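Local coordinates for extracellular ligand-binding receptor (Desulfitobacterium hafniense, PDB 4Q6B), which binds leucine between its two lobes and probably delivers it, as an ABC transporter substrate-binding protein, for amino-acid uptake, at residues R188-D191 with K192-A195; T310-Q313 with G314-L318; D24-A27 with E28-L32; A134-L137 with A138-H142. All blocks are in the same frame, centred on the assembly; numbering follows the deposited sequence.

Contact 1. Residues R188-D191 with K192-A195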
loop_
_atom_site.group_PDB
_atom_site.type_symbol
_atom_site.label_atom_id
_atom_site.label_comp_id
_atom_site.label_asym_id
_atom_site.label_seq_id
_atom_site.Cartn_x
_atom_site.Cartn_y
_atom_site.Cartn_z
ATOM N N ARG A 188 -16.641 0.060 -29.421
ATOM C CA ARG A 188 -16.703 -1.230 -30.088
ATOM C C ARG A 188 -16.426 -2.334 -29.053
ATOM O O ARG A 188 -17.134 -3.360 -29.029
ATOM C CB ARG A 188 -15.646 -1.263 -31.205
ATOM C CG ARG A 188 -15.709 -2.476 -32.133
ATOM C CD ARG A 188 -14.929 -3.651 -31.579
ATOM N NE ARG A 188 -13.568 -3.285 -31.189
ATOM C CZ ARG A 188 -12.720 -4.136 -30.613
ATOM N NH1 ARG A 188 -13.121 -5.371 -30.348
ATOM N NH2 ARG A 188 -11.484 -3.756 -30.274
ATOM N N LEU A 189 -15.417 -2.139 -28.196
ATOM C CA LEU A 189 -15.202 -3.061 -27.076
ATOM C C LEU A 189 -16.446 -3.190 -26.185
ATOM O O LEU A 189 -16.850 -4.296 -25.839
ATOM C CB LEU A 189 -14.000 -2.649 -26.211
ATOM C CG LEU A 189 -12.643 -2.890 -26.861
ATOM C CD1 LEU A 189 -11.600 -1.966 -26.207
ATOM C CD2 LEU A 189 -12.283 -4.364 -26.682
ATOM N N TYR A 190 -17.065 -2.061 -25.837
ATOM C CA TYR A 190 -18.243 -2.078 -24.948
ATOM C C TYR A 190 -19.400 -2.846 -25.610
ATOM O O TYR A 190 -20.138 -3.593 -24.924
ATOM C CB TYR A 190 -18.659 -0.637 -24.639
ATOM C CG TYR A 190 -19.799 -0.449 -23.663
ATOM C CD1 TYR A 190 -20.017 -1.338 -22.616
ATOM C CD2 TYR A 190 -20.653 0.646 -23.789
ATOM C CE1 TYR A 190 -21.053 -1.123 -21.695
ATOM C CE2 TYR A 190 -21.711 0.852 -22.878
ATOM C CZ TYR A 190 -21.886 -0.033 -21.851
ATOM O OH TYR A 190 -22.920 0.183 -20.972
ATOM N N ASP A 191 -19.552 -2.695 -26.921
ATOM C CA ASP A 191 -20.521 -3.523 -27.640
ATOM C C ASP A 191 -20.256 -5.037 -27.523
ATOM O O ASP A 191 -21.195 -5.850 -27.296
ATOM C CB ASP A 191 -20.631 -3.085 -29.091
ATOM C CG ASP A 191 -21.481 -1.834 -29.262
ATOM O OD1 ASP A 191 -22.311 -1.545 -28.378
ATOM O OD2 ASP A 191 -21.335 -1.152 -30.304
ATOM N N LYS A 192 -18.984 -5.415 -27.612
ATOM C CA LYS A 192 -18.611 -6.811 -27.474
ATOM C C LYS A 192 -18.848 -7.271 -26.047
ATOM O O LYS A 192 -19.420 -8.342 -25.824
ATOM C CB LYS A 192 -17.152 -7.014 -27.863
ATOM C CG LYS A 192 -16.680 -8.429 -27.640
ATOM C CD LYS A 192 -15.269 -8.622 -28.136
ATOM C CE LYS A 192 -14.271 -7.914 -27.244
ATOM N NZ LYS A 192 -12.996 -8.700 -27.194
ATOM N N TRP A 193 -18.420 -6.467 -25.077
ATOM C CA TRP A 193 -18.661 -6.786 -23.674
ATOM C C TRP A 193 -20.158 -6.929 -23.325
ATOM O O TRP A 193 -20.553 -7.792 -22.529
ATOM C CB TRP A 193 -18.029 -5.709 -22.797
ATOM C CG TRP A 193 -16.563 -5.557 -22.985
ATOM C CD1 TRP A 193 -15.687 -6.486 -23.487
ATOM C CD2 TRP A 193 -15.788 -4.391 -22.679
ATOM N NE1 TRP A 193 -14.414 -5.958 -23.498
ATOM C CE2 TRP A 193 -14.449 -4.690 -22.974
ATOM C CE3 TRP A 193 -16.101 -3.130 -22.146
ATOM C CZ2 TRP A 193 -13.417 -3.757 -22.791
ATOM C CZ3 TRP A 193 -15.069 -2.201 -21.948
ATOM C CH2 TRP A 193 -13.761 -2.506 -22.297
ATOM N N GLN A 194 -21.003 -6.096 -23.916
ATOM C CA GLN A 194 -22.439 -6.258 -23.666
ATOM C C GLN A 194 -22.920 -7.614 -24.182
ATOM O O GLN A 194 -23.734 -8.273 -23.536
ATOM C CB GLN A 194 -23.237 -5.117 -24.300
ATOM C CG GLN A 194 -23.002 -3.792 -23.577
ATOM C CD GLN A 194 -23.610 -2.622 -24.320
ATOM O OE1 GLN A 194 -22.954 -1.604 -24.555
ATOM N NE2 GLN A 194 -24.864 -2.766 -24.718
ATOM N N ALA A 195 -22.408 -8.034 -25.335
ATOM C CA ALA A 195 -22.827 -9.299 -25.920
ATOM C C ALA A 195 -22.385 -10.483 -25.033
ATOM O O ALA A 195 -23.027 -11.546 -25.028
ATOM C CB ALA A 195 -22.280 -9.424 -27.366
#
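Leu-189 and Trp-193, one turn apart on helix 183-195, show how an i to i+4 pair builds the inner face of a helix. CB of Leu-189 sits over the six-membered ring of the indole, 3.9 Å from its centroid, as a CH-pi contact, while Leu-189 CD2 reaches the rim at CZ2. With its CG anti to the carbonyl carbon (chi1 -59°), Trp-193 folds back along the helix, and the same ring face lies above the Leu-189 carbonyl, whose O is 3.1 Å from Trp-193 CG. That oxygen also takes the Trp-193 backbone N-H in a nearly straight bond of 2.8 Å. Around the helix, Gln-194 points its amide oxygen at the Tyr-190 ring: OE1 stands above the middle of the phenol, 3.2 Å from Tyr-190 CE2, the amide plane tilted 59° from the ring, and CG makes an off-centre CH-pi contact. Lys-192 runs alongside Leu-189, its CE 4.1 Å from Leu-189 CD2.

In the second shell, Asp-175 on strand 172-177 receives both Trp-193 NE1 and the Lys-192 ammonium on OD2, and Phe-177 meets the indole. Were Trp-193 an alanine, Asp-175 OD2 would probably lose the indole N-H and a gap would open beneath Leu-189. Arg-188 NH1 and Lys-192 NZ are 4.6 Å apart, but Arg-188 pairs with Asp-185 and Lys-192 with Asp-175, which probably offsets their repulsion. Because Asp-175 also belongs to a calcium site, the helix donors are likely to help orient a metal-binding carboxylate.

Contact 2. Residues T310-Q313 with G314-L318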
loop_
_atom_site.group_PDB
_atom_site.type_symbol
_atom_site.label_atom_id
_atom_site.label_comp_id
_atom_site.label_asym_id
_atom_site.label_seq_id
_atom_site.Cartn_x
_atom_site.Cartn_y
_atom_site.Cartn_z
ATOM N N THR A 310 19.706 -7.843 14.161
ATOM C CA THR A 310 18.810 -8.594 15.067
ATOM C C THR A 310 17.374 -8.053 15.094
ATOM O O THR A 310 16.521 -8.655 15.717
ATOM C CB THR A 310 19.341 -8.573 16.519
ATOM O OG1 THR A 310 19.277 -7.226 17.022
ATOM C CG2 THR A 310 20.797 -9.034 16.552
ATOM N N LEU A 311 17.092 -6.958 14.413
ATOM C CA LEU A 311 15.784 -6.322 14.548
ATOM C C LEU A 311 14.678 -7.083 13.790
ATOM O O LEU A 311 13.563 -7.206 14.306
ATOM C CB LEU A 311 15.833 -4.874 14.085
ATOM C CG LEU A 311 14.545 -4.113 14.389
ATOM C CD1 LEU A 311 14.340 -3.969 15.930
ATOM C CD2 LEU A 311 14.631 -2.757 13.658
ATOM N N ALA A 312 15.016 -7.647 12.621
ATOM C CA ALA A 312 14.025 -8.388 11.808
ATOM C C ALA A 312 13.352 -9.503 12.599
ATOM O O ALA A 312 12.120 -9.642 12.561
ATOM C CB ALA A 312 14.698 -8.971 10.544
ATOM N N GLN A 313 14.138 -10.301 13.308
ATOM C CA GLN A 313 13.560 -11.346 14.142
ATOM C C GLN A 313 12.697 -10.734 15.234
ATOM O O GLN A 313 11.691 -11.296 15.602
ATOM C CB GLN A 313 14.606 -12.323 14.698
ATOM C CG GLN A 313 14.029 -13.609 15.297
ATOM C CD GLN A 313 13.153 -14.403 14.330
ATOM O OE1 GLN A 313 13.560 -14.718 13.228
ATOM N NE2 GLN A 313 11.939 -14.709 14.748
ATOM N N GLY A 314 13.103 -9.584 15.755
ATOM C CA GLY A 314 12.296 -8.931 16.772
ATOM C C GLY A 314 10.947 -8.495 16.224
ATOM O O GLY A 314 9.946 -8.573 16.934
ATOM N N LEU A 315 10.911 -8.046 14.968
ATOM C CA LEU A 315 9.613 -7.708 14.345
ATOM C C LEU A 315 8.696 -8.910 14.191
ATOM O O LEU A 315 7.462 -8.835 14.443
ATOM C CB LEU A 315 9.804 -7.044 12.973
ATOM C CG LEU A 315 10.239 -5.578 12.991
ATOM C CD1 LEU A 315 10.624 -5.199 11.581
ATOM C CD2 LEU A 315 9.147 -4.660 13.515
ATOM N N ARG A 316 9.274 -10.040 13.795
ATOM C CA ARG A 316 8.507 -11.274 13.712
ATOM C C ARG A 316 8.025 -11.757 15.087
ATOM O O ARG A 316 6.899 -12.236 15.231
ATOM C CB ARG A 316 9.341 -12.353 13.007
ATOM C CG ARG A 316 9.492 -12.035 11.491
ATOM C CD ARG A 316 10.216 -13.145 10.750
ATOM N NE ARG A 316 10.177 -12.787 9.338
ATOM C CZ ARG A 316 11.159 -12.188 8.678
ATOM N NH1 ARG A 316 12.334 -11.935 9.259
ATOM N NH2 ARG A 316 10.962 -11.875 7.398
ATOM N N ASP A 317 8.840 -11.532 16.101
ATOM C CA ASP A 317 8.534 -11.959 17.465
ATOM C C ASP A 317 7.365 -11.179 18.056
ATOM O O ASP A 317 6.763 -11.641 19.043
ATOM C CB ASP A 317 9.764 -11.797 18.360
ATOM C CG ASP A 317 10.782 -12.932 18.187
ATOM O OD1 ASP A 317 11.932 -12.781 18.668
ATOM O OD2 ASP A 317 10.427 -13.975 17.580
ATOM N N LEU A 318 7.028 -10.026 17.489
ATOM C CA LEU A 318 5.845 -9.293 17.996
ATOM C C LEU A 318 4.570 -10.105 17.827
ATOM O O LEU A 318 3.645 -9.984 18.642
ATOM C CB LEU A 318 5.703 -7.935 17.323
ATOM C CG LEU A 318 6.834 -7.011 17.747
ATOM C CD1 LEU A 318 6.774 -5.711 16.988
ATOM C CD2 LEU A 318 6.856 -6.780 19.236
HETATM O O HOH W 1 13.790 -13.474 10.988
#
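Gln-313 and Asp-317 form an i to i+4 polar link on the short helix 311-317, part of the periplasmic binding protein fold. The side-chain hydrogen bond runs from Gln-313 NE2 to Asp-317 OD2, 3.3 Å long and fairly straight at 165°. The acceptor lies in the plane of the Gln-313 amide, but the donor approaches from above the carboxylate plane, the two planes being 56° apart. A bend at chi2 (56°) turns the glutamine forward along the helix, toward the next turn and this partner.

Backbone bonds form the second group: Leu-315, Arg-316 and Asp-317 donate to the carbonyls of Leu-311, Ala-312 and Gln-313, respectively.

Apolar contacts join the helix to its neighbours. Leu-311 and Leu-315 face helix 284-301, while Ala-312, Leu-315 and Arg-316 touch Phe-120 of strand 119-121. The extended Arg-316 chain passes Ala-312, bringing NH1 to 4.0 Å from the Ala-312 CB, and its guanidinium bonds to the carbonyls of Ile-117 and Asp-331.

A water completes the polar network, giving Gln-313 partners at both ends of its amide: it donates to Gln-313 OE1 at 2.6 Å and accepts a weak bond from Arg-316 NH1.

Contact 3. Residues D24-A27 with E28-L32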
loop_
_atom_site.group_PDB
_atom_site.type_symbol
_atom_site.label_atom_id
_atom_site.label_comp_id
_atom_site.label_asym_id
_atom_site.label_seq_id
_atom_site.Cartn_x
_atom_site.Cartn_y
_atom_site.Cartn_z
ATOM N N ASP A 24 0.817 13.721 0.180
ATOM C CA ASP A 24 0.047 12.580 0.694
ATOM C C ASP A 24 0.016 12.461 2.224
ATOM O O ASP A 24 -0.396 11.410 2.767
ATOM C CB ASP A 24 0.652 11.315 0.093
ATOM C CG ASP A 24 2.101 11.117 0.496
ATOM O OD1 ASP A 24 2.695 12.004 1.201
ATOM O OD2 ASP A 24 2.648 10.052 0.135
ATOM N N LEU A 25 0.493 13.514 2.897
ATOM C CA LEU A 25 0.547 13.564 4.369
ATOM C C LEU A 25 1.395 12.462 4.992
ATOM O O LEU A 25 1.228 12.136 6.170
ATOM C CB LEU A 25 -0.874 13.576 4.983
ATOM C CG LEU A 25 -1.715 14.768 4.560
ATOM C CD1 LEU A 25 -3.172 14.678 5.085
ATOM C CD2 LEU A 25 -1.047 16.088 5.012
ATOM N N PHE A 26 2.331 11.908 4.228
ATOM C CA PHE A 26 3.131 10.827 4.765
ATOM C C PHE A 26 4.065 11.353 5.863
ATOM O O PHE A 26 4.154 10.786 6.977
ATOM C CB PHE A 26 3.926 10.178 3.644
ATOM C CG PHE A 26 4.750 9.044 4.093
ATOM C CD1 PHE A 26 4.161 7.885 4.587
ATOM C CD2 PHE A 26 6.147 9.105 3.969
ATOM C CE1 PHE A 26 4.952 6.834 4.980
ATOM C CE2 PHE A 26 6.949 8.068 4.380
ATOM C CZ PHE A 26 6.347 6.911 4.877
ATOM N N ALA A 27 4.718 12.482 5.579
ATOM C CA ALA A 27 5.610 13.113 6.555
ATOM C C ALA A 27 4.894 13.478 7.848
ATOM O O ALA A 27 5.472 13.319 8.931
ATOM C CB ALA A 27 6.327 14.360 5.941
ATOM N N GLU A 28 3.641 13.929 7.732
ATOM C CA GLU A 28 2.817 14.277 8.881
ATOM C C GLU A 28 2.555 13.028 9.753
ATOM O O GLU A 28 2.653 13.081 10.987
ATOM C CB GLU A 28 1.503 14.931 8.421
ATOM C CG GLU A 28 1.671 16.379 7.959
ATOM C CD GLU A 28 2.290 16.543 6.556
ATOM O OE1 GLU A 28 2.525 17.709 6.179
ATOM O OE2 GLU A 28 2.496 15.571 5.823
ATOM N N GLY A 29 2.207 11.911 9.137
ATOM C CA GLY A 29 1.931 10.696 9.917
ATOM C C GLY A 29 3.172 10.185 10.645
ATOM O O GLY A 29 3.079 9.776 11.815
ATOM N N LEU A 30 4.322 10.206 9.959
ATOM C CA LEU A 30 5.615 9.870 10.579
ATOM C C LEU A 30 5.885 10.791 11.750
ATOM O O LEU A 30 6.288 10.322 12.840
ATOM C CB LEU A 30 6.802 9.998 9.605
ATOM C CG LEU A 30 6.762 9.191 8.308
ATOM C CD1 LEU A 30 7.888 9.635 7.398
ATOM C CD2 LEU A 30 6.924 7.680 8.640
ATOM N N GLU A 31 5.707 12.098 11.561
ATOM C CA GLU A 31 6.064 13.068 12.606
ATOM C C GLU A 31 5.174 12.927 13.851
ATOM O O GLU A 31 5.652 12.973 14.979
ATOM C CB GLU A 31 6.037 14.502 12.036
ATOM C CG GLU A 31 6.260 15.626 13.057
ATOM C CD GLU A 31 6.040 17.033 12.489
ATOM O OE1 GLU A 31 4.863 17.468 12.319
ATOM O OE2 GLU A 31 7.058 17.705 12.222
ATOM N N LEU A 32 3.891 12.691 13.635
ATOM C CA LEU A 32 2.985 12.416 14.753
ATOM C C LEU A 32 3.429 11.182 15.560
ATOM O O LEU A 32 3.325 11.182 16.780
ATOM C CB LEU A 32 1.552 12.232 14.234
ATOM C CG LEU A 32 0.453 12.291 15.294
ATOM C CD1 LEU A 32 0.230 13.687 15.915
ATOM C CD2 LEU A 32 -0.882 11.789 14.742
HETATM O O HOH W 2 2.777 15.681 3.027
#
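Phe-26 presents one ring face to Leu-30, whose CG lies over it, 4.2 Å from the centroid and 15° off the normal, in a CH-pi contact. Both methyls rest on that same face: CD1 comes to 3.5 Å from Phe-26 CE2, and CD2 to 3.9 Å from Phe-26 CZ. Phe-26 has its CG opposite the backbone N (chi1 -179°), which directs the ring along the same side of the helix as the residue one turn later. Their backbones are joined as well, Leu-30 N donating almost straight to Phe-26 O.

At the start of helix 26-39 the polar contacts take over. Asp-24 forms an Asx turn, its OD1 receiving Phe-26 N at 3.1 Å from above the carboxylate plane, while Leu-25 occupies the N-cap position. Glu-28 bends at chi2 (77°) and curls back over this turn, so that OE2 stands 3.2 Å from Leu-25 CA and its carboxylate lies beside Leu-25 CD2. A water donates to Glu-28 OE2 at 2.8 Å and accepts weakly from Leu-25 N, bridging the carboxylate to the turn.

The helix belongs to the beta-alpha-beta unit formed with strands 10-17 and 47-54. Phe-26 stacks on Trp-17 and, with Leu-30, packs on Val-15; Leu-30 also touches Val-293 of helix 284-301, whereas Leu-25 and Glu-28 meet Phe-274 of helix 265-278.

Contact 4. Residues A134-L137 with A138-H142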
loop_
_atom_site.group_PDB
_atom_site.type_symbol
_atom_site.label_atom_id
_atom_site.label_comp_id
_atom_site.label_asym_id
_atom_site.label_seq_id
_atom_site.Cartn_x
_atom_site.Cartn_y
_atom_site.Cartn_z
ATOM N N ALA A 134 -12.360 -10.082 -4.813
ATOM C CA ALA A 134 -13.132 -11.133 -5.490
ATOM C C ALA A 134 -14.260 -11.636 -4.603
ATOM O O ALA A 134 -15.394 -11.876 -5.068
ATOM C CB ALA A 134 -12.246 -12.292 -5.913
ATOM N N ILE A 135 -13.956 -11.789 -3.323
ATOM C CA ILE A 135 -14.975 -12.249 -2.366
ATOM C C ILE A 135 -16.149 -11.289 -2.305
ATOM O O ILE A 135 -17.292 -11.713 -2.323
ATOM C CB ILE A 135 -14.369 -12.485 -0.970
ATOM C CG1 ILE A 135 -13.535 -13.771 -1.055
ATOM C CG2 ILE A 135 -15.489 -12.621 0.101
ATOM C CD1 ILE A 135 -12.682 -14.034 0.130
ATOM N N TYR A 136 -15.856 -10.009 -2.222
ATOM C CA TYR A 136 -16.891 -8.989 -2.103
ATOM C C TYR A 136 -17.709 -8.936 -3.383
ATOM O O TYR A 136 -18.950 -8.884 -3.348
ATOM C CB TYR A 136 -16.251 -7.622 -1.833
ATOM C CG TYR A 136 -17.296 -6.525 -1.776
ATOM C CD1 TYR A 136 -18.127 -6.390 -0.676
ATOM C CD2 TYR A 136 -17.458 -5.640 -2.849
ATOM C CE1 TYR A 136 -19.083 -5.381 -0.634
ATOM C CE2 TYR A 136 -18.404 -4.644 -2.808
ATOM C CZ TYR A 136 -19.205 -4.518 -1.707
ATOM O OH TYR A 136 -20.166 -3.523 -1.695
ATOM N N LEU A 137 -17.012 -8.938 -4.522
ATOM C CA LEU A 137 -17.715 -8.759 -5.802
ATOM C C LEU A 137 -18.634 -9.936 -6.071
ATOM O O LEU A 137 -19.770 -9.768 -6.552
ATOM C CB LEU A 137 -16.716 -8.565 -6.938
ATOM C CG LEU A 137 -16.005 -7.200 -6.857
ATOM C CD1 LEU A 137 -14.830 -7.242 -7.849
ATOM C CD2 LEU A 137 -16.982 -6.044 -7.180
ATOM N N ALA A 138 -18.199 -11.136 -5.705
ATOM C CA ALA A 138 -19.083 -12.280 -5.904
ATOM C C ALA A 138 -20.293 -12.167 -4.981
ATOM O O ALA A 138 -21.390 -12.499 -5.374
ATOM C CB ALA A 138 -18.372 -13.583 -5.690
ATOM N N GLU A 139 -20.107 -11.712 -3.749
ATOM C CA GLU A 139 -21.284 -11.609 -2.870
ATOM C C GLU A 139 -22.268 -10.533 -3.393
ATOM O O GLU A 139 -23.508 -10.601 -3.174
ATOM C CB GLU A 139 -20.816 -11.290 -1.471
ATOM C CG GLU A 139 -21.986 -11.160 -0.459
ATOM C CD GLU A 139 -22.478 -9.723 -0.316
ATOM O OE1 GLU A 139 -23.699 -9.522 -0.036
ATOM O OE2 GLU A 139 -21.631 -8.803 -0.468
ATOM N N GLN A 140 -21.722 -9.551 -4.108
ATOM C CA GLN A 140 -22.538 -8.512 -4.740
ATOM C C GLN A 140 -23.218 -8.968 -6.033
ATOM O O GLN A 140 -23.999 -8.236 -6.621
ATOM C CB GLN A 140 -21.739 -7.219 -4.938
ATOM C CG GLN A 140 -21.303 -6.604 -3.635
ATOM C CD GLN A 140 -22.487 -6.096 -2.846
ATOM O OE1 GLN A 140 -23.201 -5.201 -3.304
ATOM N NE2 GLN A 140 -22.732 -6.680 -1.678
ATOM N N GLY A 141 -22.952 -10.180 -6.480
ATOM C CA GLY A 141 -23.704 -10.699 -7.626
ATOM C C GLY A 141 -22.956 -10.571 -8.954
ATOM O O GLY A 141 -23.561 -10.770 -10.013
ATOM N N HIS A 142 -21.669 -10.255 -8.924
ATOM C CA HIS A 142 -20.913 -10.266 -10.160
ATOM C C HIS A 142 -20.666 -11.674 -10.646
ATOM O O HIS A 142 -20.373 -12.555 -9.860
ATOM C CB HIS A 142 -19.610 -9.512 -10.002
ATOM C CG HIS A 142 -19.814 -8.049 -9.832
ATOM N ND1 HIS A 142 -19.811 -7.175 -10.893
ATOM C CD2 HIS A 142 -20.097 -7.313 -8.737
ATOM C CE1 HIS A 142 -20.056 -5.957 -10.450
ATOM N NE2 HIS A 142 -20.222 -6.012 -9.144
#
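Tyr-136 and Gln-140 meet at the end of helix 126-139, where a Schellman motif closes the last turn. Gly-141, with its positive phi of 99°, makes the reversal; a side chain there would run into the preceding carbonyl.

Backbone bonds define the cap. His-142 N donates to Leu-137 O at 3.1 Å and Gly-141 N to Ala-138 O, while Gln-140 N keeps the helical bond to Tyr-136 O.

The aromatic contact comes next. Gln-140 places CG over the tyrosine ring, 3.7 Å from the centroid, in a CH-pi contact, and its amide lies almost parallel to the ring, the planes only 6° apart. Tyr-136 CG stands opposite its own backbone N (chi1 177°), which swings the phenol toward the helix end. A serine in place of Tyr-136 would probably deprive Gln-140 of the flat surface beneath its CG and amide, and set the glutamine freer to turn. The polar end of Gln-140 is also tied down by NE2 donating to Glu-139 OE2 at 2.7 Å, on the syn side but tilted out of the carboxylate plane.

Apolar packing faces inward. Leu-137 touches Phe-162 of helix 153-168 and, together with Tyr-136, Leu-253 of strand 253-257. His-142, bonded through ND1 to Asp-199, offers its opposite flank to Leu-137: CD2 of the imidazole is 3.7 Å from Leu-137 CD2, and Leu-137 O lies in the ring plane at its edge, 3.3 Å from His-142 CD2.

How the contacts relate
Each contact is local to one helix, so none closes a long loop; the four follow in series along the chain without nesting or crossing. Contact 3 comes first, at the start of the helix between strands 10-17 and 47-54 of the five-stranded parallel sheet. Contact 4 ends the helix leading into strand 144-149 of the mixed sheet, and contact 1 lies on the helix joining strands 172-177 and 200-204 of that same sheet; their centres are about 22 Å apart. Contact 2 comes last, on a helix set against strand 119-121 at the edge of the first sheet. Contacts 1 and 2, with centres about 52 Å apart, flank the chain's centre on opposite sides.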